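Local coordinates for protein fimbrial subunit type 1 (Actinomyces oris, PDB 3UXF) that forms the shaft of type 1 fimbriae as their major pilin subunit, displayed on the cell wall of the bacterium, at residues Thr181-Val185 with Gly292-Leu296; Ile205-Pro210 with Tyr223-Asp227. All blocks are in the same frame, centred on the assembly; numbering follows the deposited sequence.

Contact 1 of 2, residues Thr181-Val185 with Gly292-Leu296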
ATOM      1  N   THR A 181       6.051  -5.295  14.981  1.00 19.36           N
ATOM      2  CA  THR A 181       7.376  -5.665  14.530  1.00 18.71           C
ATOM      3  C   THR A 181       7.736  -5.037  13.200  1.00 22.13           C
ATOM      4  O   THR A 181       8.920  -4.943  12.868  1.00 24.80           O
ATOM      5  CB  THR A 181       7.488  -7.181  14.308  1.00 23.19           C
ATOM      6  OG1 THR A 181       6.422  -7.630  13.462  1.00 20.97           O
ATOM      7  CG2 THR A 181       7.422  -7.919  15.646  1.00 24.80           C
ATOM      8  N   LEU A 182       6.724  -4.662  12.436  1.00 18.24           N
ATOM      9  CA  LEU A 182       6.961  -4.072  11.109  1.00 18.30           C
ATOM     10  C   LEU A 182       6.242  -2.758  11.022  1.00 19.06           C
ATOM     11  O   LEU A 182       5.075  -2.663  11.385  1.00 19.89           O
ATOM     12  CB  LEU A 182       6.421  -4.994   9.998  1.00 17.51           C
ATOM     13  CG  LEU A 182       6.986  -6.416   9.986  1.00 19.11           C
ATOM     14  CD1 LEU A 182       6.292  -7.273   8.919  1.00 18.36           C
ATOM     15  CD2 LEU A 182       8.504  -6.440   9.748  1.00 22.31           C
ATOM     16  N   SER A 183       6.918  -1.742  10.499  1.00 18.50           N
ATOM     17  CA  SER A 183       6.332  -0.424  10.407  1.00 21.40           C
ATOM     18  C   SER A 183       5.298  -0.294   9.314  1.00 24.04           C
ATOM     19  O   SER A 183       4.460   0.601   9.367  1.00 28.00           O
ATOM     20  CB  SER A 183       7.423   0.620  10.220  1.00 28.33           C
ATOM     21  OG  SER A 183       8.224   0.281   9.101  1.00 27.76           O
ATOM     22  N   GLY A 184       5.340  -1.172   8.312  1.00 22.75           N
ATOM     23  CA  GLY A 184       4.286  -1.133   7.320  1.00 25.30           C
ATOM     24  C   GLY A 184       4.622  -1.723   5.966  1.00 19.31           C
ATOM     25  O   GLY A 184       5.774  -2.082   5.689  1.00 17.71           O
ATOM     26  N   VAL A 185       3.585  -1.848   5.152  1.00 17.29           N
ATOM     27  CA  VAL A 185       3.730  -2.235   3.765  1.00 13.62           C
ATOM     28  C   VAL A 185       2.909  -1.239   2.976  1.00 16.38           C
ATOM     29  O   VAL A 185       1.829  -0.836   3.410  1.00 18.93           O
ATOM     30  CB  VAL A 185       3.261  -3.670   3.512  1.00 17.46           C
ATOM     31  CG1 VAL A 185       4.112  -4.667   4.332  1.00 18.94           C
ATOM     32  CG2 VAL A 185       1.779  -3.824   3.834  1.00 20.20           C
ATOM     33  N   GLY A 292      13.918   0.717  11.331  1.00 32.53           N
ATOM     34  CA  GLY A 292      12.591   0.383  10.845  1.00 34.44           C
ATOM     35  C   GLY A 292      12.267   0.901   9.460  1.00 33.91           C
ATOM     36  O   GLY A 292      11.281   0.453   8.841  1.00 35.09           O
ATOM     37  N   GLU A 293      13.052   1.852   8.967  1.00 29.98           N
ATOM     38  CA  GLU A 293      12.802   2.399   7.638  1.00 31.60           C
ATOM     39  C   GLU A 293      13.723   1.813   6.564  1.00 23.52           C
ATOM     40  O   GLU A 293      13.708   2.255   5.411  1.00 24.17           O
ATOM     41  CB  GLU A 293      12.835   3.929   7.645  1.00 37.09           C
ATOM     42  CG  GLU A 293      11.758   4.550   8.554  1.00 35.98           C
ATOM     43  CD  GLU A 293      10.341   4.035   8.265  1.00 42.19           C
ATOM     44  OE1 GLU A 293       9.823   4.283   7.154  1.00 43.04           O
ATOM     45  OE2 GLU A 293       9.739   3.379   9.145  1.00 43.00           O
ATOM     46  N   THR A 294      14.493   0.795   6.939  1.00 20.34           N
ATOM     47  CA  THR A 294      15.261   0.003   5.981  1.00 16.77           C
ATOM     48  C   THR A 294      14.283  -1.007   5.415  1.00 16.74           C
ATOM     49  O   THR A 294      13.804  -1.867   6.153  1.00 18.76           O
ATOM     50  CB  THR A 294      16.364  -0.731   6.714  1.00 22.33           C
ATOM     51  OG1 THR A 294      17.192   0.249   7.372  1.00 22.72           O
ATOM     52  CG2 THR A 294      17.200  -1.560   5.760  1.00 18.70           C
ATOM     53  N   LYS A 295      13.946  -0.889   4.126  1.00 15.00           N
ATOM     54  CA  LYS A 295      12.784  -1.619   3.576  1.00 15.76           C
ATOM     55  C   LYS A 295      13.139  -2.221   2.238  1.00 13.32           C
ATOM     56  O   LYS A 295      14.093  -1.772   1.578  1.00 13.98           O
ATOM     57  CB  LYS A 295      11.621  -0.661   3.386  1.00 13.85           C
ATOM     58  CG  LYS A 295      11.031  -0.235   4.747  1.00 17.68           C
ATOM     59  CD  LYS A 295       9.816   0.610   4.552  1.00 22.51           C
ATOM     60  CE  LYS A 295       9.231   1.018   5.896  1.00 23.28           C
ATOM     61  NZ  LYS A 295       7.892   0.422   6.143  1.00 28.60           N
ATOM     62  N   LEU A 296      12.382  -3.227   1.809  1.00 13.26           N
ATOM     63  CA  LEU A 296      12.531  -3.688   0.411  1.00 11.20           C
ATOM     64  C   LEU A 296      11.644  -2.825  -0.480  1.00 10.07           C
ATOM     65  O   LEU A 296      10.532  -2.481  -0.125  1.00 11.79           O
ATOM     66  CB  LEU A 296      12.164  -5.177   0.240  1.00 11.72           C
ATOM     67  CG  LEU A 296      12.780  -5.826  -1.026  1.00 10.76           C
ATOM     68  CD1 LEU A 296      14.247  -6.115  -0.905  1.00 11.99           C
ATOM     69  CD2 LEU A 296      12.022  -7.093  -1.411  1.00 13.38           C
TER
HETATM   70  O   HOH W   1       9.881  -2.013  10.152  1.00 24.31           O
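Ser183 and Lys295 meet at one end of a five-stranded antiparallel sheet of a beta-sandwich domain, where the loop leading into strand 185-190 lies near the start of strand 295-302. Strand 201-208 runs between those two strands, so the Lys295 side chain reaches past Thr206 to arrive at the loop. This is the tight part of the contact. Extended through chi2 and chi3, the buried lysine bends only at its last torsion (chi4 -114°), and its NZ ends 3.0 Å from Ser183 OG. From there Lys295 NZ also gives a weak hydrogen bond to Gly184 O, at 3.3 Å. Its stronger partner is Ser208 OG of the intervening strand, which also hydrogen-bonds to Ser183 OG and to Gly184 N; a small polar cluster thus holds the lysine end and the loop together.

The other side is looser and faces solvent. Glu293 starts away from the loop but folds back at chi2 (-53°), bringing its OE2 to 3.4 Å from Ser183 OG, with Glu293 itself exposed at the surface. Gly292 comes close through its carbonyl, whose O lies 3.1 Å from Ser183 OG. No backbone hydrogen bond joins the two segments directly here; instead a water accepts from Ser183 N at 3.0 Å and donates to Gly292 O at 3.1 Å.

Contact 2 of 2, residues Ile205-Pro210 with Tyr223-Asp227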
ATOM      1  N   ILE A 205       6.347  -0.967  -4.650  1.00  8.72           N
ATOM      2  CA  ILE A 205       5.882  -1.640  -3.443  1.00 10.86           C
ATOM      3  C   ILE A 205       6.992  -1.574  -2.396  1.00 11.68           C
ATOM      4  O   ILE A 205       8.126  -1.915  -2.666  1.00 10.61           O
ATOM      5  CB  ILE A 205       5.567  -3.122  -3.717  1.00 10.58           C
ATOM      6  CG1 ILE A 205       4.541  -3.235  -4.839  1.00 12.24           C
ATOM      7  CG2 ILE A 205       5.109  -3.815  -2.430  1.00 12.08           C
ATOM      8  CD1 ILE A 205       4.564  -4.601  -5.465  1.00 13.66           C
ATOM      9  N   THR A 206       6.684  -1.081  -1.192  1.00 10.15           N
ATOM     10  CA  THR A 206       7.713  -0.886  -0.198  1.00 11.25           C
ATOM     11  C   THR A 206       7.306  -1.603   1.065  1.00 10.99           C
ATOM     12  O   THR A 206       6.223  -1.342   1.600  1.00 13.83           O
ATOM     13  CB  THR A 206       7.920   0.635   0.081  1.00 12.17           C
ATOM     14  OG1 THR A 206       8.148   1.315  -1.162  1.00 12.38           O
ATOM     15  CG2 THR A 206       9.141   0.871   0.957  1.00 16.03           C
ATOM     16  N   THR A 207       8.155  -2.515   1.515  1.00 10.51           N
ATOM     17  CA  THR A 207       7.772  -3.422   2.621  1.00 12.48           C
ATOM     18  C   THR A 207       8.819  -3.436   3.729  1.00 14.32           C
ATOM     19  O   THR A 207      10.027  -3.593   3.474  1.00 14.18           O
ATOM     20  CB  THR A 207       7.585  -4.863   2.111  1.00 13.76           C
ATOM     21  OG1 THR A 207       8.721  -5.250   1.333  1.00 12.26           O
ATOM     22  CG2 THR A 207       6.372  -4.950   1.236  1.00 13.85           C
ATOM     23  N   SER A 208       8.355  -3.359   4.986  1.00 14.02           N
ATOM     24  CA  SER A 208       9.267  -3.537   6.122  1.00 14.53           C
ATOM     25  C   SER A 208       9.974  -4.884   6.074  1.00 13.35           C
ATOM     26  O   SER A 208       9.467  -5.867   5.486  1.00 14.29           O
ATOM     27  CB  SER A 208       8.487  -3.415   7.442  1.00 14.71           C
ATOM     28  OG  SER A 208       8.058  -2.092   7.612  1.00 19.42           O
ATOM     29  N   ILE A 209      11.132  -4.952   6.733  1.00 14.35           N
ATOM     30  CA  ILE A 209      11.924  -6.170   6.823  1.00 15.20           C
ATOM     31  C   ILE A 209      12.026  -6.528   8.316  1.00 16.89           C
ATOM     32  O   ILE A 209      12.336  -5.662   9.122  1.00 18.50           O
ATOM     33  CB  ILE A 209      13.342  -5.908   6.290  1.00 14.08           C
ATOM     34  CG1 ILE A 209      13.272  -5.543   4.788  1.00 12.27           C
ATOM     35  CG2 ILE A 209      14.209  -7.105   6.469  1.00 17.49           C
ATOM     36  CD1 ILE A 209      14.577  -4.954   4.245  1.00 13.44           C
ATOM     37  N   PRO A 210      11.737  -7.782   8.681  1.00 17.26           N
ATOM     38  CA  PRO A 210      11.873  -8.142  10.109  1.00 18.37           C
ATOM     39  C   PRO A 210      13.294  -7.946  10.623  1.00 20.80           C
ATOM     40  O   PRO A 210      14.233  -8.206   9.898  1.00 18.25           O
ATOM     41  CB  PRO A 210      11.540  -9.639  10.128  1.00 19.47           C
ATOM     42  CG  PRO A 210      10.720  -9.860   8.911  1.00 19.99           C
ATOM     43  CD  PRO A 210      11.188  -8.885   7.873  1.00 17.07           C
ATOM     44  N   TYR A 223      10.957 -14.583   2.451  1.00 15.78           N
ATOM     45  CA  TYR A 223      10.559 -13.205   2.230  1.00 13.45           C
ATOM     46  C   TYR A 223      10.054 -13.062   0.806  1.00 12.65           C
ATOM     47  O   TYR A 223      10.832 -13.069  -0.142  1.00 13.20           O
ATOM     48  CB  TYR A 223      11.722 -12.247   2.494  1.00 14.01           C
ATOM     49  CG  TYR A 223      11.296 -10.810   2.684  1.00 13.21           C
ATOM     50  CD1 TYR A 223      11.073 -10.292   3.951  1.00 14.07           C
ATOM     51  CD2 TYR A 223      11.117  -9.970   1.597  1.00 12.54           C
ATOM     52  CE1 TYR A 223      10.685  -8.982   4.127  1.00 13.87           C
ATOM     53  CE2 TYR A 223      10.730  -8.661   1.762  1.00 11.93           C
ATOM     54  CZ  TYR A 223      10.514  -8.168   3.026  1.00 13.63           C
ATOM     55  OH  TYR A 223      10.131  -6.860   3.190  1.00 14.07           O
ATOM     56  N   GLU A 224       8.740 -12.947   0.670  1.00 12.24           N
ATOM     57  CA  GLU A 224       8.121 -12.814  -0.636  1.00 12.16           C
ATOM     58  C   GLU A 224       7.182 -11.618  -0.677  1.00 11.01           C
ATOM     59  O   GLU A 224       6.415 -11.383   0.253  1.00 13.26           O
ATOM     60  CB  GLU A 224       7.371 -14.097  -1.007  1.00 12.96           C
ATOM     61  CG  GLU A 224       8.283 -15.300  -1.192  1.00 13.92           C
ATOM     62  CD  GLU A 224       7.534 -16.612  -1.322  1.00 16.25           C
ATOM     63  OE1 GLU A 224       6.300 -16.586  -1.487  1.00 17.15           O
ATOM     64  OE2 GLU A 224       8.188 -17.671  -1.260  1.00 17.19           O
ATOM     65  N   VAL A 225       7.265 -10.865  -1.767  1.00 10.83           N
ATOM     66  CA  VAL A 225       6.375  -9.745  -2.012  1.00 10.78           C
ATOM     67  C   VAL A 225       5.488 -10.177  -3.169  1.00 11.48           C
ATOM     68  O   VAL A 225       5.979 -10.474  -4.255  1.00 13.12           O
ATOM     69  CB  VAL A 225       7.150  -8.474  -2.382  1.00 10.32           C
ATOM     70  CG1 VAL A 225       6.192  -7.349  -2.726  1.00 11.28           C
ATOM     71  CG2 VAL A 225       8.068  -8.071  -1.242  1.00 11.85           C
ATOM     72  N   VAL A 226       4.186 -10.238  -2.921  1.00  9.04           N
ATOM     73  CA  VAL A 226       3.247 -10.767  -3.914  1.00  9.99           C
ATOM     74  C   VAL A 226       2.409  -9.647  -4.444  1.00 10.54           C
ATOM     75  O   VAL A 226       1.881  -8.837  -3.679  1.00 12.53           O
ATOM     76  CB  VAL A 226       2.335 -11.845  -3.285  1.00 11.02           C
ATOM     77  CG1 VAL A 226       1.364 -12.410  -4.358  1.00 10.39           C
ATOM     78  CG2 VAL A 226       3.215 -12.982  -2.704  1.00 12.78           C
ATOM     79  N   ASP A 227       2.272  -9.576  -5.774  1.00 10.73           N
ATOM     80  CA  ASP A 227       1.427  -8.572  -6.343  1.00 10.81           C
ATOM     81  C   ASP A 227       0.253  -9.257  -7.053  1.00 10.33           C
ATOM     82  O   ASP A 227       0.436 -10.148  -7.903  1.00 12.14           O
ATOM     83  CB  ASP A 227       2.200  -7.710  -7.333  1.00 11.26           C
ATOM     84  CG  ASP A 227       1.417  -6.527  -7.746  1.00 11.22           C
ATOM     85  OD1 ASP A 227       0.357  -6.675  -8.388  1.00 10.54           O
ATOM     86  OD2 ASP A 227       1.862  -5.430  -7.406  1.00 12.47           O
TER
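Strands 205-208 and 224-227 face each other at 9.2 Å between axes, with their N-to-C directions 145° apart, and Thr207 lies opposite Val225. They belong to the two different sheets of a beta sandwich, so side chains, not backbone hydrogen bonds, make the contact in this buried interior. Tyr223 carries one end of it. With CG anti to the backbone N (chi1 -163°), its ring reaches across to the other strand, and the hydroxyl gives a short hydrogen bond to Ser208 O, 2.6 Å from OH. That oxygen lies at the ring edge, in the ring plane, yet the hydroxyl sits about 50° above the plane of the carbonyl. Thr207 OG1, 2.8 Å from Tyr223 OH, may add a second bond, but its proton has another acceptor within reach. Pro210 CD rests against the ring edge, 3.8 Å from Tyr223 CE1, while Ile209 CG1 lies near the hydroxyl.

Farther along the strands the filling turns aliphatic. Ile205 and Val225 lie alongside each other, pointing opposite ways, with CG2 of the isoleucine 3.7 Å from CG1 of the valine. Asp227 bonds through OD2 to Lys187 and lies close to Asn316, a grouping consistent with the Lys-Asn isopeptide bonds of Gram-positive pilins. Ile205 brings its outer methyl up close to the plane of this carboxylate, CD1 being 3.4 Å from Asp227 OD2.

From the N terminus, the chain leaves strand 170-176, passes through 181-185 and enters strand 185-190, then returns along strand 201-208 and crosses to the facing sheet at 224-229. Contact 2 closes this short loop, with only 12 residues between its segments. Much later, after helix 277-288, the chain reaches 292-296 and closes contact 1, so contact 2 is nested within the loop of contact 1. The two touch: Thr207 N and Leu296 O are 2.9 Å apart, a probable backbone hydrogen bond between neighbouring strands. Contact 1 thus gathers one end of a sheet, while contact 2 joins that sheet to its partner across the sandwich.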